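Local coordinates for protein putative phosphohydrolase (Shewanella amazonensis, PDB 3M1T) that is of unknown function but, as an all-helical HDOD protein of the HD phosphodiesterase clan, may act in signal transduction or as a phosphohydrolase, at residues A[111-116]-A[223-228]; A[200-205]-A[216-221]. All coordinates share one frame; numbering follows the deposited sequence. Where two conformers were deposited one is given.

Contact 1: residues A[111-116]-A[223-228]; sequences FEVAII and QIAADW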
loop_
_atom_site.group_PDB
_atom_site.type_symbol
_atom_site.label_atom_id
_atom_site.label_comp_id
_atom_site.label_asym_id
_atom_site.label_seq_id
_atom_site.Cartn_x
_atom_site.Cartn_y
_atom_site.Cartn_z
ATOM N N PHE A 111 -1.014 -5.248 3.770
ATOM C CA PHE A 111 -2.353 -5.071 4.332
ATOM C C PHE A 111 -2.315 -4.572 5.762
ATOM O O PHE A 111 -3.136 -3.762 6.141
ATOM C CB PHE A 111 -3.173 -6.370 4.281
ATOM C CG PHE A 111 -3.628 -6.750 2.909
ATOM C CD1 PHE A 111 -4.187 -5.800 2.060
ATOM C CD2 PHE A 111 -3.485 -8.043 2.455
ATOM C CE1 PHE A 111 -4.594 -6.149 0.802
ATOM C CE2 PHE A 111 -3.896 -8.387 1.202
ATOM C CZ PHE A 111 -4.454 -7.453 0.383
ATOM N N GLU A 112 -1.361 -5.062 6.542
ATOM C CA GLU A 112 -1.191 -4.584 7.941
ATOM C C GLU A 112 -0.982 -3.080 7.921
ATOM O O GLU A 112 -1.669 -2.330 8.627
ATOM C CB GLU A 112 -0.004 -5.248 8.665
ATOM C CG GLU A 112 -0.215 -6.677 9.156
ATOM C CD GLU A 112 -1.210 -6.807 10.310
ATOM O OE1 GLU A 112 -1.157 -6.031 11.335
ATOM O OE2 GLU A 112 -2.019 -7.761 10.230
ATOM N N VAL A 113 -0.071 -2.634 7.052
ATOM C CA VAL A 113 0.182 -1.212 6.889
ATOM C C VAL A 113 -1.083 -0.482 6.425
ATOM O O VAL A 113 -1.437 0.571 6.952
ATOM C CB VAL A 113 1.381 -0.945 5.952
ATOM C CG1 VAL A 113 1.472 0.542 5.510
ATOM C CG2 VAL A 113 2.714 -1.430 6.591
ATOM N N ALA A 114 -1.764 -1.022 5.420
ATOM C CA ALA A 114 -2.997 -0.420 4.921
ATOM C C ALA A 114 -4.067 -0.272 5.965
ATOM O O ALA A 114 -4.729 0.764 6.078
ATOM C CB ALA A 114 -3.521 -1.227 3.687
ATOM N N ILE A 115 -4.246 -1.319 6.781
ATOM C CA ILE A 115 -5.243 -1.267 7.859
ATOM C C ILE A 115 -4.923 -0.189 8.895
ATOM O O ILE A 115 -5.811 0.577 9.364
ATOM C CB ILE A 115 -5.385 -2.682 8.527
ATOM C CG1 ILE A 115 -6.065 -3.661 7.569
ATOM C CG2 ILE A 115 -6.085 -2.565 9.910
ATOM C CD1 ILE A 115 -5.913 -5.126 8.057
ATOM N N ILE A 116 -3.649 -0.115 9.246
ATOM C CA ILE A 116 -3.171 0.906 10.166
ATOM C C ILE A 116 -3.389 2.302 9.586
ATOM O O ILE A 116 -3.959 3.180 10.231
ATOM C CB ILE A 116 -1.690 0.703 10.583
ATOM C CG1 ILE A 116 -1.490 -0.613 11.346
ATOM C CG2 ILE A 116 -1.190 1.915 11.449
ATOM C CD1 ILE A 116 -0.033 -1.083 11.334
ATOM N N GLN A 223 6.371 1.842 10.521
ATOM C CA GLN A 223 7.143 1.678 11.761
ATOM C C GLN A 223 6.362 0.848 12.754
ATOM O O GLN A 223 6.939 -0.046 13.404
ATOM C CB GLN A 223 7.560 3.033 12.308
ATOM C CG GLN A 223 8.598 2.875 13.489
ATOM C CD GLN A 223 9.362 4.109 13.863
ATOM O OE1 GLN A 223 9.349 5.116 13.159
ATOM N NE2 GLN A 223 10.040 4.063 15.056
ATOM N N ILE A 224 5.056 1.058 12.838
ATOM C CA ILE A 224 4.199 0.307 13.750
ATOM C C ILE A 224 4.207 -1.156 13.350
ATOM O O ILE A 224 4.389 -2.063 14.175
ATOM C CB ILE A 224 2.753 0.859 13.731
ATOM C CG1 ILE A 224 2.683 2.292 14.343
ATOM C CG2 ILE A 224 1.798 -0.101 14.396
ATOM C CD1 ILE A 224 1.300 2.951 14.212
ATOM N N ALA A 225 4.052 -1.390 12.038
ATOM C CA ALA A 225 4.000 -2.762 11.539
ATOM C C ALA A 225 5.338 -3.448 11.765
ATOM O O ALA A 225 5.360 -4.616 12.127
ATOM C CB ALA A 225 3.619 -2.804 10.045
ATOM N N ALA A 226 6.428 -2.740 11.489
ATOM C CA ALA A 226 7.772 -3.331 11.543
ATOM C C ALA A 226 8.193 -3.700 12.950
ATOM O O ALA A 226 8.829 -4.745 13.216
ATOM C CB ALA A 226 8.789 -2.413 10.958
ATOM N N ASP A 227 7.892 -2.818 13.881
ATOM C CA ASP A 227 8.490 -2.931 15.209
ATOM C C ASP A 227 7.510 -3.389 16.267
ATOM O O ASP A 227 7.903 -3.503 17.445
ATOM C CB ASP A 227 9.127 -1.598 15.601
ATOM C CG ASP A 227 10.386 -1.293 14.818
ATOM O OD1 ASP A 227 10.939 -2.212 14.165
ATOM O OD2 ASP A 227 10.847 -0.153 14.851
ATOM N N TRP A 228 6.280 -3.700 15.906
ATOM C CA TRP A 228 5.246 -4.058 16.877
ATOM C C TRP A 228 5.735 -5.115 17.878
ATOM O O TRP A 228 5.519 -5.002 19.093
ATOM C CB TRP A 228 4.028 -4.611 16.158
ATOM C CG TRP A 228 2.882 -4.979 17.026
ATOM C CD1 TRP A 228 2.620 -6.237 17.569
ATOM C CD2 TRP A 228 1.820 -4.130 17.469
ATOM N NE1 TRP A 228 1.474 -6.195 18.322
ATOM C CE2 TRP A 228 0.966 -4.917 18.285
ATOM C CE3 TRP A 228 1.521 -2.775 17.288
ATOM C CZ2 TRP A 228 -0.168 -4.396 18.891
ATOM C CZ3 TRP A 228 0.388 -2.265 17.900
ATOM C CH2 TRP A 228 -0.457 -3.075 18.651
#
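Val113 and Ala225 mark the nearest backbone approach, 6.2 Å from CA to CA, between two helical segments whose axes come within 9.4 Å and run at 135°, well short of antiparallel. At that point the methyl CB of Ala225 meets CG2 of Val113, the branch beside the valine's backbone N, at 3.8 Å. One turn on from Val113, Ile116 meets Ile224, the neighbour of Ala225, at a slant, each offering both of its branches to the other. The delta methyl CD1 of Ile116 presses on CG2 of Ile224 at 3.7 Å, while CD1 of Ile224 returns to CG2 of Ile116 at 3.9 Å. In Ile116, CG1 sits opposite the carbonyl carbon (chi1 -63°), and from there its CD1 also extends to the Ala225 methyl, 4.2 Å from CB. This is apolar helix-helix packing within this all-helical HDOD-family protein, with helix 103-124 laid against helix 213-227. Leu260 of helix 256-263 touches both isoleucines, and Leu240 of helix 236-247 packs on Ile224. The carboxylate of Glu112 is turned to other work: OE1 accepts a hydrogen bond from the backbone N of Gly265 and OE2 one from that of Met268, just ahead of and within helix 266-272.

Contact 2: residues A[200-205]-A[216-221]; sequences QFQNHP and GMLAMA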
loop_
_atom_site.group_PDB
_atom_site.type_symbol
_atom_site.label_atom_id
_atom_site.label_comp_id
_atom_site.label_asym_id
_atom_site.label_seq_id
_atom_site.Cartn_x
_atom_site.Cartn_y
_atom_site.Cartn_z
ATOM N N GLN A 200 5.709 8.467 -2.586
ATOM C CA GLN A 200 6.986 9.098 -2.842
ATOM C C GLN A 200 7.720 9.507 -1.551
ATOM O O GLN A 200 8.916 9.276 -1.436
ATOM C CB GLN A 200 6.773 10.323 -3.725
ATOM C CG GLN A 200 8.030 11.071 -4.006
ATOM C CD GLN A 200 7.814 12.420 -4.652
ATOM O OE1 GLN A 200 6.659 12.908 -4.841
ATOM N NE2 GLN A 200 8.923 13.056 -4.997
ATOM N N PHE A 201 6.965 10.065 -0.599
ATOM C CA PHE A 201 7.602 10.639 0.592
ATOM C C PHE A 201 7.519 9.748 1.810
ATOM O O PHE A 201 7.858 10.186 2.906
ATOM C CB PHE A 201 7.023 12.021 0.893
ATOM C CG PHE A 201 7.614 13.112 0.050
ATOM C CD1 PHE A 201 8.816 13.702 0.414
ATOM C CD2 PHE A 201 6.981 13.505 -1.107
ATOM C CE1 PHE A 201 9.387 14.665 -0.381
ATOM C CE2 PHE A 201 7.547 14.474 -1.929
ATOM C CZ PHE A 201 8.742 15.056 -1.536
ATOM N N GLN A 202 7.136 8.473 1.647
ATOM C CA GLN A 202 6.941 7.591 2.796
ATOM C C GLN A 202 8.147 7.505 3.779
ATOM O O GLN A 202 7.943 7.137 4.929
ATOM C CB GLN A 202 6.555 6.205 2.325
ATOM C CG GLN A 202 7.666 5.469 1.565
ATOM C CD GLN A 202 7.184 4.154 1.038
ATOM O OE1 GLN A 202 7.262 3.111 1.690
ATOM N NE2 GLN A 202 6.561 4.204 -0.180
ATOM N N ASN A 203 9.355 7.640 3.257
ATOM C CA ASN A 203 10.586 7.512 4.095
ATOM C C ASN A 203 11.119 8.828 4.613
ATOM O O ASN A 203 12.028 8.800 5.489
ATOM C CB ASN A 203 11.652 6.802 3.290
ATOM C CG ASN A 203 11.255 5.391 2.941
ATOM O OD1 ASN A 203 10.663 4.689 3.763
ATOM N ND2 ASN A 203 11.525 4.987 1.704
ATOM N N HIS A 204 10.521 9.930 4.160
ATOM C CA HIS A 204 10.904 11.290 4.521
ATOM C C HIS A 204 9.755 12.231 4.538
ATOM O O HIS A 204 9.769 13.258 3.873
ATOM C CB HIS A 204 11.939 11.807 3.557
ATOM C CG HIS A 204 13.237 11.087 3.684
ATOM N ND1 HIS A 204 14.061 11.258 4.773
ATOM C CD2 HIS A 204 13.824 10.153 2.902
ATOM C CE1 HIS A 204 15.120 10.479 4.641
ATOM N NE2 HIS A 204 14.999 9.799 3.515
ATOM N N PRO A 205 8.753 11.926 5.345
ATOM C CA PRO A 205 7.554 12.770 5.261
ATOM C C PRO A 205 7.750 14.234 5.611
ATOM O O PRO A 205 7.119 15.110 5.014
ATOM C CB PRO A 205 6.575 12.088 6.210
ATOM C CG PRO A 205 7.445 11.330 7.134
ATOM C CD PRO A 205 8.577 10.830 6.309
ATOM N N GLY A 216 3.008 10.834 5.766
ATOM C CA GLY A 216 3.175 10.768 7.238
ATOM C C GLY A 216 2.511 9.525 7.783
ATOM O O GLY A 216 3.064 8.826 8.659
HETATM N N MSE A 217 1.299 9.257 7.304
HETATM C CA MSE A 217 0.580 8.017 7.707
HETATM C C MSE A 217 1.380 6.788 7.346
HETATM O O MSE A 217 1.487 5.821 8.150
HETATM C CB MSE A 217 -0.817 7.922 7.055
HETATM C CG MSE A 217 -1.843 8.894 7.637
HETATM SE SE MSE A 217 -3.525 8.732 6.798
HETATM C CE MSE A 217 -3.610 10.399 5.813
ATOM N N LEU A 218 1.897 6.721 6.099
ATOM C CA LEU A 218 2.701 5.590 5.700
ATOM C C LEU A 218 3.907 5.428 6.615
ATOM O O LEU A 218 4.219 4.312 7.093
ATOM C CB LEU A 218 3.180 5.637 4.248
ATOM C CG LEU A 218 2.190 5.307 3.175
ATOM C CD1 LEU A 218 2.921 5.568 1.834
ATOM C CD2 LEU A 218 1.667 3.854 3.324
ATOM N N ALA A 219 4.589 6.528 6.876
ATOM C CA ALA A 219 5.805 6.449 7.718
ATOM C C ALA A 219 5.480 5.844 9.094
ATOM O O ALA A 219 6.191 4.939 9.587
ATOM C CB ALA A 219 6.430 7.809 7.852
HETATM N N MSE A 220 4.407 6.340 9.686
HETATM C CA MSE A 220 3.954 5.898 10.998
HETATM C C MSE A 220 3.512 4.434 10.979
HETATM O O MSE A 220 3.965 3.597 11.774
HETATM C CB MSE A 220 2.865 6.816 11.510
HETATM C CG MSE A 220 2.246 6.336 12.814
HETATM SE SE MSE A 220 1.541 7.856 13.780
HETATM C CE MSE A 220 1.280 6.963 15.525
ATOM N N ALA A 221 2.674 4.096 9.992
ATOM C CA ALA A 221 2.090 2.758 9.855
ATOM C C ALA A 221 3.192 1.720 9.597
ATOM O O ALA A 221 3.169 0.609 10.147
ATOM C CB ALA A 221 1.032 2.761 8.732
#
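The methyl of Ala219 meets both Gln202 and Pro205. CB lies 3.4 Å from the carbonyl O of Gln202 and 3.7 Å from CG of Pro205, so the turn and the proline ring close on the same small side chain. Pro205 then reaches one helical turn back: its CB rests 3.8 Å from CA of Gly216, so the ring packs on the helix backbone itself. Next to Ala219, Leu218 brings its CD1 to CB of Gln202 at 3.7 Å. Gln202 meets the leucine with the root of its side chain alone; CG stands between backbone N and carbonyl carbon (chi1 67°) and the chain then runs extended to the amide. That amide is gripped at both ends: OE1 accepts a hydrogen bond from NZ of Lys222, and NE2 gives hydrogen bonds to the carbonyl oxygens of Ile199 and His138. Three bonds should therefore fix the rotation of this buried group. Farther out, Ala179 of helix 178-188 touches Gln202, and Cys117 of helix 103-124 lies against Leu218. The backbone of 201-204 is held by a hydrogen bond from His204 N to Phe201 O, 3.0 Å long, which closes a type I beta turn that leads from helix 193-200 into the loop lying against helix 213-227 in this all-helical protein.

Overall arrangement
From the N terminus, the chain first supplies 111-116 on helix 103-124, then passes through a long, mainly helical excursion to 200-205, the loop that follows helix 193-200. After ten intervening residues it enters 216-221, closing the short loop of contact 2, and the same helix 213-227 runs on to 223-228, closing the much longer loop of contact 1. Contact 2 is thus nested inside the loop closed by contact 1. Their centres lie about 12 Å apart, and they also touch directly: CG2 of Ile116 is 3.6 Å from CB of Ala221, and CG1 of Val113 packs on CD2 of Leu218. Helix 213-227 therefore joins helix 103-124 to the loop after helix 193-200.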